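Local coordinates for regulator of Ty1 transposition protein 107 (Saccharomyces cerevisiae, PDB 3T7K), which recognises phosphorylated histone H2A through its C-terminal tandem BRCT repeats during DNA damage repair, at residues C[22-27]-C[49-54]; C[143-148]-C[170-175]; C[198-203]-C[222-227]. One frame throughout, in Å; residues are numbered along the deposited sequence.

Interaction 1 (C[22-27]-C[49-54])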
loop_
_atom_site.group_PDB
_atom_site.type_symbol
_atom_site.label_atom_id
_atom_site.label_comp_id
_atom_site.label_asym_id
_atom_site.label_seq_id
_atom_site.Cartn_x
_atom_site.Cartn_y
_atom_site.Cartn_z
ATOM N N ASP C 22 -13.435 10.701 -2.474
ATOM C CA ASP C 22 -12.308 9.777 -2.376
ATOM C C ASP C 22 -12.738 8.301 -2.256
ATOM O O ASP C 22 -12.291 7.578 -1.369
ATOM C CB ASP C 22 -11.377 10.170 -1.218
ATOM C CG ASP C 22 -10.146 9.310 -1.180
ATOM O OD1 ASP C 22 -9.948 8.568 -2.176
ATOM O OD2 ASP C 22 -9.387 9.280 -0.175
ATOM N N LEU C 23 -13.581 7.852 -3.180
ATOM C CA LEU C 23 -14.073 6.479 -3.168
ATOM C C LEU C 23 -13.466 5.704 -4.319
ATOM O O LEU C 23 -13.471 6.160 -5.457
ATOM C CB LEU C 23 -15.605 6.452 -3.280
ATOM C CG LEU C 23 -16.340 7.221 -2.185
ATOM C CD1 LEU C 23 -17.822 7.098 -2.373
ATOM C CD2 LEU C 23 -15.948 6.707 -0.801
ATOM N N LYS C 24 -12.925 4.535 -4.012
ATOM C CA LYS C 24 -12.546 3.575 -5.042
ATOM C C LYS C 24 -13.428 2.351 -4.782
ATOM O O LYS C 24 -13.140 1.558 -3.891
ATOM C CB LYS C 24 -11.048 3.236 -4.947
ATOM C CG LYS C 24 -10.118 4.413 -5.270
ATOM C CD LYS C 24 -8.747 4.232 -4.627
ATOM C CE LYS C 24 -8.834 4.247 -3.096
ATOM N NZ LYS C 24 -7.587 3.750 -2.396
ATOM N N ALA C 25 -14.509 2.222 -5.549
ATOM C CA ALA C 25 -15.549 1.249 -5.236
ATOM C C ALA C 25 -15.715 0.147 -6.290
ATOM O O ALA C 25 -15.213 0.252 -7.423
ATOM C CB ALA C 25 -16.871 1.955 -5.024
ATOM N N VAL C 26 -16.413 -0.916 -5.897
ATOM C CA VAL C 26 -17.050 -1.791 -6.850
ATOM C C VAL C 26 -18.503 -1.805 -6.420
ATOM O O VAL C 26 -18.789 -1.510 -5.272
ATOM C CB VAL C 26 -16.430 -3.218 -6.872
ATOM C CG1 VAL C 26 -14.953 -3.133 -7.244
ATOM C CG2 VAL C 26 -16.602 -3.901 -5.530
ATOM N N CYS C 27 -19.417 -2.080 -7.346
ATOM C CA CYS C 27 -20.809 -2.298 -6.992
ATOM C C CYS C 27 -21.090 -3.776 -7.118
ATOM O O CYS C 27 -20.510 -4.443 -7.975
ATOM C CB CYS C 27 -21.726 -1.570 -7.956
ATOM S SG CYS C 27 -21.357 0.180 -8.048
ATOM N N LYS C 49 -14.516 6.723 -8.111
ATOM C CA LYS C 49 -14.133 5.843 -9.218
ATOM C C LYS C 49 -14.710 4.469 -8.954
ATOM O O LYS C 49 -14.572 3.944 -7.838
ATOM C CB LYS C 49 -12.605 5.736 -9.324
ATOM C CG LYS C 49 -11.911 7.077 -9.258
ATOM C CD LYS C 49 -10.546 7.066 -9.944
ATOM C CE LYS C 49 -9.456 6.472 -9.074
ATOM N NZ LYS C 49 -8.110 6.807 -9.623
ATOM N N ILE C 50 -15.357 3.899 -9.968
ATOM C CA ILE C 50 -15.998 2.595 -9.850
ATOM C C ILE C 50 -15.366 1.590 -10.812
ATOM O O ILE C 50 -15.440 1.758 -12.032
ATOM C CB ILE C 50 -17.502 2.705 -10.123
ATOM C CG1 ILE C 50 -18.098 3.798 -9.231
ATOM C CG2 ILE C 50 -18.189 1.386 -9.876
ATOM C CD1 ILE C 50 -19.603 3.729 -9.100
ATOM N N PHE C 51 -14.730 0.562 -10.254
ATOM C CA PHE C 51 -14.052 -0.455 -11.049
ATOM C C PHE C 51 -14.998 -1.598 -11.363
ATOM O O PHE C 51 -15.972 -1.840 -10.636
ATOM C CB PHE C 51 -12.814 -0.968 -10.316
ATOM C CG PHE C 51 -11.868 0.120 -9.927
ATOM C CD1 PHE C 51 -10.674 0.294 -10.600
ATOM C CD2 PHE C 51 -12.189 1.001 -8.905
ATOM C CE1 PHE C 51 -9.806 1.318 -10.244
ATOM C CE2 PHE C 51 -11.324 2.025 -8.553
ATOM C CZ PHE C 51 -10.134 2.175 -9.220
ATOM N N ASP C 52 -14.714 -2.296 -12.460
ATOM C CA ASP C 52 -15.565 -3.398 -12.907
ATOM C C ASP C 52 -15.343 -4.620 -12.019
ATOM O O ASP C 52 -16.285 -5.275 -11.579
ATOM C CB ASP C 52 -15.255 -3.740 -14.370
ATOM O OD1 ASP C 52 -15.049 -1.395 -14.802
ATOM O OD2 ASP C 52 -15.589 -2.689 -16.486
ATOM N N ASN C 53 -14.077 -4.906 -11.749
ATOM C CA ASN C 53 -13.702 -6.064 -10.962
ATOM C C ASN C 53 -12.728 -5.637 -9.884
ATOM O O ASN C 53 -12.175 -4.541 -9.952
ATOM C CB ASN C 53 -13.045 -7.109 -11.864
ATOM C CG ASN C 53 -13.884 -7.435 -13.080
ATOM O OD1 ASN C 53 -13.538 -7.071 -14.205
ATOM N ND2 ASN C 53 -14.997 -8.128 -12.862
ATOM N N ILE C 54 -12.505 -6.504 -8.900
ATOM C CA ILE C 54 -11.596 -6.193 -7.800
ATOM C C ILE C 54 -10.157 -6.566 -8.125
ATOM O O ILE C 54 -9.844 -7.731 -8.350
ATOM C CB ILE C 54 -12.020 -6.905 -6.504
ATOM C CG1 ILE C 54 -13.415 -6.446 -6.073
ATOM C CG2 ILE C 54 -11.008 -6.649 -5.390
ATOM C CD1 ILE C 54 -13.944 -7.122 -4.806
#
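Phe51 turns one edge of its ring to the backbone of strand 23-27: its CD2 comes within 3.4 Å of the carbonyl oxygen Ala25 O, which lies in the plane of the ring. The torsion chi1 of -55°, with CG opposite the carbonyl carbon, brings the ring back beside Lys24, whose CB approaches obliquely, 3.8 Å from Phe51 CE2. Phe51 N also donates to Ala25 O (2.9 Å). Two further parallel-strand bonds, from Lys49 N to Leu23 O and from Ala25 N to Lys49 O, set the register. Only the root of the Lys24 chain, CB, stays by the ring; the rest bends at chi3 and leads away to the carbonyl of Lys59, which holds the ammonium group. On the other face Ala25 pairs with Ile50; the small alanine lies against Cys62 and Phe64 of strand 62-64, and Ile50 CG2 touches Cys27 SG at 3.9 Å. Farther along, Val26 CG1 meets Ile54 CG1 at 3.8 Å, the two side chains crossing nearly at right angles. Strand 48-50 borders the parallel sheet and is joined to strand 23-27 through helix 37-45; strand 62-64 flanks strand 23-27 on its other side, and helix 72-77 packs against Val26 and Ile54.

Interaction 2 (C[143-148]-C[170-175])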
loop_
_atom_site.group_PDB
_atom_site.type_symbol
_atom_site.label_atom_id
_atom_site.label_comp_id
_atom_site.label_asym_id
_atom_site.label_seq_id
_atom_site.Cartn_x
_atom_site.Cartn_y
_atom_site.Cartn_z
ATOM N N CYS C 143 -3.702 -23.761 4.694
ATOM C CA CYS C 143 -3.885 -24.629 3.537
ATOM C C CYS C 143 -5.106 -25.509 3.738
ATOM O O CYS C 143 -5.240 -26.185 4.753
ATOM C CB CYS C 143 -2.660 -25.505 3.315
ATOM S SG CYS C 143 -1.091 -24.616 3.354
ATOM N N ILE C 144 -6.005 -25.495 2.775
ATOM C CA ILE C 144 -7.220 -26.274 2.904
ATOM C C ILE C 144 -7.437 -27.155 1.694
ATOM O O ILE C 144 -6.808 -26.982 0.652
ATOM C CB ILE C 144 -8.454 -25.378 3.026
ATOM C CG1 ILE C 144 -8.598 -24.540 1.757
ATOM C CG2 ILE C 144 -8.361 -24.505 4.257
ATOM C CD1 ILE C 144 -9.981 -23.983 1.550
ATOM N N ASN C 145 -8.368 -28.085 1.847
ATOM C CA ASN C 145 -8.804 -28.934 0.775
ATOM C C ASN C 145 -10.248 -28.616 0.519
ATOM O O ASN C 145 -11.034 -28.505 1.456
ATOM C CB ASN C 145 -8.678 -30.414 1.187
ATOM C CG ASN C 145 -7.282 -30.772 1.607
ATOM O OD1 ASN C 145 -6.490 -31.276 0.808
ATOM N ND2 ASN C 145 -6.953 -30.491 2.854
ATOM N N LEU C 146 -10.602 -28.509 -0.752
ATOM C CA LEU C 146 -11.932 -28.112 -1.154
ATOM C C LEU C 146 -12.425 -29.151 -2.141
ATOM O O LEU C 146 -11.706 -29.500 -3.073
ATOM C CB LEU C 146 -11.849 -26.731 -1.826
ATOM C CG LEU C 146 -13.120 -26.010 -2.268
ATOM C CD1 LEU C 146 -13.980 -25.678 -1.075
ATOM C CD2 LEU C 146 -12.756 -24.733 -3.023
ATOM N N VAL C 147 -13.638 -29.655 -1.935
ATOM C CA VAL C 147 -14.209 -30.610 -2.857
ATOM C C VAL C 147 -14.557 -29.917 -4.159
ATOM O O VAL C 147 -15.010 -28.762 -4.169
ATOM C CB VAL C 147 -15.460 -31.306 -2.285
ATOM C CG1 VAL C 147 -15.081 -32.186 -1.119
ATOM C CG2 VAL C 147 -16.514 -30.279 -1.883
ATOM N N ASN C 148 -14.324 -30.630 -5.254
ATOM C CA ASN C 148 -14.489 -30.086 -6.595
ATOM C C ASN C 148 -15.925 -29.719 -6.914
ATOM O O ASN C 148 -16.169 -28.903 -7.796
ATOM C CB ASN C 148 -13.973 -31.078 -7.646
ATOM C CG ASN C 148 -13.621 -30.403 -8.960
ATOM O OD1 ASN C 148 -13.839 -29.206 -9.127
ATOM N ND2 ASN C 148 -13.073 -31.169 -9.899
ATOM N N ASN C 170 -6.318 -26.710 -2.195
ATOM C CA ASN C 170 -6.125 -27.995 -2.849
ATOM C C ASN C 170 -7.474 -28.587 -3.204
ATOM O O ASN C 170 -8.250 -28.938 -2.318
ATOM C CB ASN C 170 -5.389 -28.932 -1.896
ATOM C CG ASN C 170 -5.130 -30.303 -2.500
ATOM O OD1 ASN C 170 -4.966 -30.443 -3.714
ATOM N ND2 ASN C 170 -5.109 -31.328 -1.648
ATOM N N VAL C 171 -7.774 -28.700 -4.490
ATOM C CA VAL C 171 -9.071 -29.237 -4.890
ATOM C C VAL C 171 -9.090 -30.764 -4.957
ATOM O O VAL C 171 -8.212 -31.390 -5.555
ATOM C CB VAL C 171 -9.519 -28.660 -6.229
ATOM C CG1 VAL C 171 -10.888 -29.209 -6.602
ATOM C CG2 VAL C 171 -9.553 -27.133 -6.142
ATOM N N LEU C 172 -10.104 -31.359 -4.343
ATOM C CA LEU C 172 -10.199 -32.804 -4.269
ATOM C C LEU C 172 -11.369 -33.289 -5.101
ATOM O O LEU C 172 -12.512 -32.907 -4.862
ATOM C CB LEU C 172 -10.389 -33.248 -2.817
ATOM C CG LEU C 172 -9.217 -33.090 -1.853
ATOM C CD1 LEU C 172 -9.639 -33.494 -0.448
ATOM C CD2 LEU C 172 -8.029 -33.919 -2.310
ATOM N N ARG C 173 -11.089 -34.117 -6.098
ATOM C CA ARG C 173 -12.167 -34.830 -6.757
ATOM C C ARG C 173 -12.636 -35.846 -5.726
ATOM O O ARG C 173 -11.959 -36.839 -5.467
ATOM C CB ARG C 173 -11.682 -35.499 -8.044
ATOM C CG ARG C 173 -10.420 -36.324 -7.884
ATOM C CD ARG C 173 -9.329 -35.867 -8.831
ATOM N NE ARG C 173 -8.090 -36.600 -8.598
ATOM C CZ ARG C 173 -7.291 -36.390 -7.557
ATOM N NH1 ARG C 173 -7.609 -35.470 -6.648
ATOM N NH2 ARG C 173 -6.181 -37.102 -7.424
ATOM N N SER C 174 -13.774 -35.564 -5.102
ATOM C CA SER C 174 -14.221 -36.334 -3.945
ATOM C C SER C 174 -14.258 -37.833 -4.217
ATOM O O SER C 174 -13.665 -38.628 -3.488
ATOM C CB SER C 174 -15.601 -35.853 -3.500
ATOM O OG SER C 174 -16.418 -36.945 -3.119
ATOM N N LYS C 175 -14.966 -38.207 -5.275
ATOM C CA LYS C 175 -15.148 -39.605 -5.651
ATOM C C LYS C 175 -13.825 -40.359 -5.813
ATOM O O LYS C 175 -13.704 -41.513 -5.413
ATOM C CB LYS C 175 -15.954 -39.659 -6.952
ATOM C CG LYS C 175 -15.653 -38.475 -7.875
ATOM C CD LYS C 175 -16.819 -38.152 -8.794
ATOM C CE LYS C 175 -16.518 -36.921 -9.638
ATOM N NZ LYS C 175 -17.681 -36.511 -10.476
#
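Asn145 and Asn170 stand side by side on one face of the parallel strand pair and point the same way, joined by a hydrogen bond from Asn170 ND2 to Asn145 OD1 (2.8 Å). The bond is somewhat bent, 146° at the hydrogen; the amide planes are turned 67° from each other, and the donor lies tilted from the acceptor's carbonyl plane. Asn170 reaches this position with CG opposite its own backbone N (chi1 -179°). Both amides have further partners: Asn170 ND2 also donates to the carbonyl of Asp181, and Asn145 ND2 to those of Ile183 and Val199.

Four backbone bonds alternate between the strands. Asn170 N donates to Ile144 O, Leu146 N to Asn170 O, Leu172 N to Leu146 O and Asn148 N to Leu172 O. The last is the most bent of the four, and its donor stands above the carbonyl plane, where the chain of Asn148 leaves the strand. Close CA-H...O contacts accompany them, such as Val171 CA to Leu146 O at 3.2 Å.

Apolar contacts fill in the two faces. Leu172 CD1 lies 3.6 Å from Asn145 CB, so the leucine packs mainly on the aliphatic root of the asparagine, beside its amide. On the face of Leu146 and Val171, Val171 CG1 reaches Asn148 CA at 3.7 Å and crosses the Asn148 side chain at a slant, close to its CB; both residues also touch Val154 of helix 154-163.

The chemistry suggests why asparagine suits position 145. Its buried amide both accepts and donates, tying this strand to edge strand 168-172, to strand 198-201 through Val199, and to the loop at Ile183; the bonds to both its oxygen and its nitrogen probably fix which way the amide is flipped and offset the cost of burying it.

Interaction 3 (C[198-203]-C[222-227])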
loop_
_atom_site.group_PDB
_atom_site.type_symbol
_atom_site.label_atom_id
_atom_site.label_comp_id
_atom_site.label_asym_id
_atom_site.label_seq_id
_atom_site.Cartn_x
_atom_site.Cartn_y
_atom_site.Cartn_z
ATOM N N TYR C 198 -5.589 -31.015 9.372
ATOM C CA TYR C 198 -6.326 -31.159 8.124
ATOM C C TYR C 198 -7.614 -30.370 8.138
ATOM O O TYR C 198 -8.445 -30.537 9.037
ATOM C CB TYR C 198 -6.681 -32.619 7.858
ATOM C CG TYR C 198 -5.488 -33.513 7.728
ATOM C CD1 TYR C 198 -4.795 -33.604 6.529
ATOM C CD2 TYR C 198 -5.050 -34.268 8.804
ATOM C CE1 TYR C 198 -3.686 -34.441 6.408
ATOM C CE2 TYR C 198 -3.953 -35.099 8.697
ATOM C CZ TYR C 198 -3.277 -35.185 7.499
ATOM O OH TYR C 198 -2.190 -36.014 7.404
ATOM N N VAL C 199 -7.793 -29.554 7.110
ATOM C CA VAL C 199 -8.968 -28.719 6.990
ATOM C C VAL C 199 -9.580 -28.997 5.647
ATOM O O VAL C 199 -8.906 -28.921 4.619
ATOM C CB VAL C 199 -8.627 -27.197 7.074
ATOM C CG1 VAL C 199 -9.902 -26.396 7.139
ATOM C CG2 VAL C 199 -7.793 -26.920 8.298
ATOM N N LEU C 200 -10.864 -29.321 5.645
ATOM C CA LEU C 200 -11.547 -29.661 4.412
ATOM C C LEU C 200 -12.883 -28.954 4.362
ATOM O O LEU C 200 -13.569 -28.838 5.380
ATOM C CB LEU C 200 -11.763 -31.177 4.305
ATOM C CG LEU C 200 -10.535 -32.096 4.423
ATOM C CD1 LEU C 200 -10.220 -32.446 5.889
ATOM C CD2 LEU C 200 -10.757 -33.376 3.646
ATOM N N ILE C 201 -13.253 -28.493 3.173
ATOM C CA ILE C 201 -14.529 -27.846 2.980
ATOM C C ILE C 201 -15.281 -28.805 2.108
ATOM O O ILE C 201 -14.779 -29.220 1.069
ATOM C CB ILE C 201 -14.386 -26.513 2.234
ATOM C CG1 ILE C 201 -13.563 -25.533 3.070
ATOM C CG2 ILE C 201 -15.755 -25.930 1.941
ATOM C CD1 ILE C 201 -13.280 -24.195 2.361
ATOM N N VAL C 202 -16.470 -29.192 2.540
ATOM C CA VAL C 202 -17.182 -30.250 1.857
ATOM C C VAL C 202 -18.624 -29.874 1.611
ATOM O O VAL C 202 -19.116 -28.885 2.150
ATOM C CB VAL C 202 -17.111 -31.591 2.647
ATOM C CG1 VAL C 202 -15.666 -32.059 2.761
ATOM C CG2 VAL C 202 -17.746 -31.446 4.014
ATOM N N THR C 203 -19.277 -30.680 0.782
ATOM C CA THR C 203 -20.679 -30.521 0.425
ATOM C C THR C 203 -21.560 -31.613 1.050
ATOM O O THR C 203 -22.621 -31.320 1.602
ATOM C CB THR C 203 -20.854 -30.588 -1.109
ATOM O OG1 THR C 203 -20.217 -29.455 -1.719
ATOM C CG2 THR C 203 -22.328 -30.610 -1.480
ATOM N N GLU C 222 -3.847 -37.314 14.457
ATOM C CA GLU C 222 -3.793 -35.906 14.042
ATOM C C GLU C 222 -5.162 -35.232 14.016
ATOM O O GLU C 222 -6.197 -35.889 14.070
ATOM C CB GLU C 222 -3.063 -35.777 12.705
ATOM C CG GLU C 222 -1.546 -35.643 12.882
ATOM C CD GLU C 222 -1.143 -34.356 13.621
ATOM O OE1 GLU C 222 -2.028 -33.523 13.943
ATOM O OE2 GLU C 222 0.068 -34.169 13.879
ATOM N N THR C 223 -5.182 -33.909 13.947
ATOM C CA THR C 223 -6.452 -33.229 14.086
ATOM C C THR C 223 -7.080 -32.900 12.738
ATOM O O THR C 223 -6.389 -32.717 11.735
ATOM C CB THR C 223 -6.299 -31.983 14.933
ATOM O OG1 THR C 223 -5.291 -31.161 14.348
ATOM C CG2 THR C 223 -5.860 -32.380 16.335
ATOM N N ILE C 224 -8.404 -32.832 12.729
ATOM C CA ILE C 224 -9.157 -32.654 11.504
ATOM C C ILE C 224 -10.301 -31.697 11.745
ATOM O O ILE C 224 -10.948 -31.741 12.793
ATOM C CB ILE C 224 -9.782 -33.988 11.043
ATOM C CG1 ILE C 224 -8.728 -35.088 10.953
ATOM C CG2 ILE C 224 -10.495 -33.812 9.707
ATOM C CD1 ILE C 224 -9.328 -36.500 10.898
ATOM N N LEU C 225 -10.552 -30.833 10.766
ATOM C CA LEU C 225 -11.708 -29.966 10.798
ATOM C C LEU C 225 -12.396 -30.064 9.452
ATOM O O LEU C 225 -11.779 -29.852 8.414
ATOM C CB LEU C 225 -11.284 -28.521 11.071
ATOM C CG LEU C 225 -12.400 -27.491 10.950
ATOM C CD1 LEU C 225 -13.511 -27.785 11.947
ATOM C CD2 LEU C 225 -11.828 -26.112 11.197
ATOM N N ILE C 226 -13.674 -30.406 9.458
ATOM C CA ILE C 226 -14.429 -30.485 8.221
ATOM C C ILE C 226 -15.648 -29.589 8.358
ATOM O O ILE C 226 -16.452 -29.765 9.275
ATOM C CB ILE C 226 -14.850 -31.936 7.914
ATOM C CG1 ILE C 226 -13.632 -32.861 7.966
ATOM C CG2 ILE C 226 -15.490 -32.015 6.552
ATOM C CD1 ILE C 226 -13.935 -34.308 7.546
ATOM N N VAL C 227 -15.779 -28.624 7.451
ATOM C CA VAL C 227 -16.856 -27.644 7.535
ATOM C C VAL C 227 -17.592 -27.504 6.213
ATOM O O VAL C 227 -17.129 -27.984 5.174
ATOM C CB VAL C 227 -16.307 -26.242 7.887
ATOM C CG1 VAL C 227 -15.612 -26.255 9.240
ATOM C CG2 VAL C 227 -15.352 -25.801 6.799
#
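Val202 and Ile226 make the tightest fit between these parallel strands: Val202 CG2 presses on Ile226 CG2 at 3.4 Å, closer than carbon atoms usually come. With chi1 at -62°, Val202 CG2 sits between its own backbone N and carbonyl carbon, facing the isoleucine, while Val202 CG1 rests on Ile226 CG2 from 3.8 Å. The branched methyl of Ile226 thus fits the fork of the valine.

On the same face as Ile226, Leu200 lies alongside it and points the same way. Leu200 CD1 settles between its two neighbours on the opposite strand, 4.0 Å from Ile226 CG1 and 4.1 Å from Ile224 CG2, a shallow dip between the two isoleucines that one methyl of the leucine, carried clear of the backbone on CG, can reach. Tyr198 closes this row. Its ring turns an edge to the backbone, with CD2 3.6 Å from Thr223 O and CE2 near Glu222 CB, and Ile224 CG1 approaches it obliquely; the hydroxyl end goes on to a hydrogen bond with Asp219. The reverse face carries Val199, Leu225, Ile201 and Val227, where Val227 CG2 meets Ile201 CG1 at 4.1 Å.

Beta-branched valine and isoleucine favour the extended backbone, and with leucine they give interior strands apolar faces for helices to pack on. Five backbone hydrogen bonds hold the register, from Tyr198 N to Thr223 O at one end to Val202 N to Val227 O at the other. Helix 205-218 lies over the face of Leu200 and Ile224 through Phe211 and Ile215, making with the two strands the beta-alpha-beta crossover that recurs in the parallel core of BRCT folds.

Overall arrangement
Along the chain the three contacts follow one another, each joining two parallel strands linked through a helix. Interaction 1 belongs to the first BRCT repeat and its parallel sheet of four strands; interactions 2 and 3 belong to the second and share one mixed sheet, in which strands 143-147 and 198-201 are neighbours. Their centres are 10 Å apart, and they are joined by probable hydrogen bonds from Asn145 N to Val199 O and from Ile201 N to Asn145 O. Interaction 1 lies on the opposite side of the chain's centre from the other two, its centre 32 Å from that of interaction 2 and 35 Å from that of interaction 3. The contacts therefore build two separate sheet cores, consistent with a tandem BRCT module that binds phosphorylated H2A.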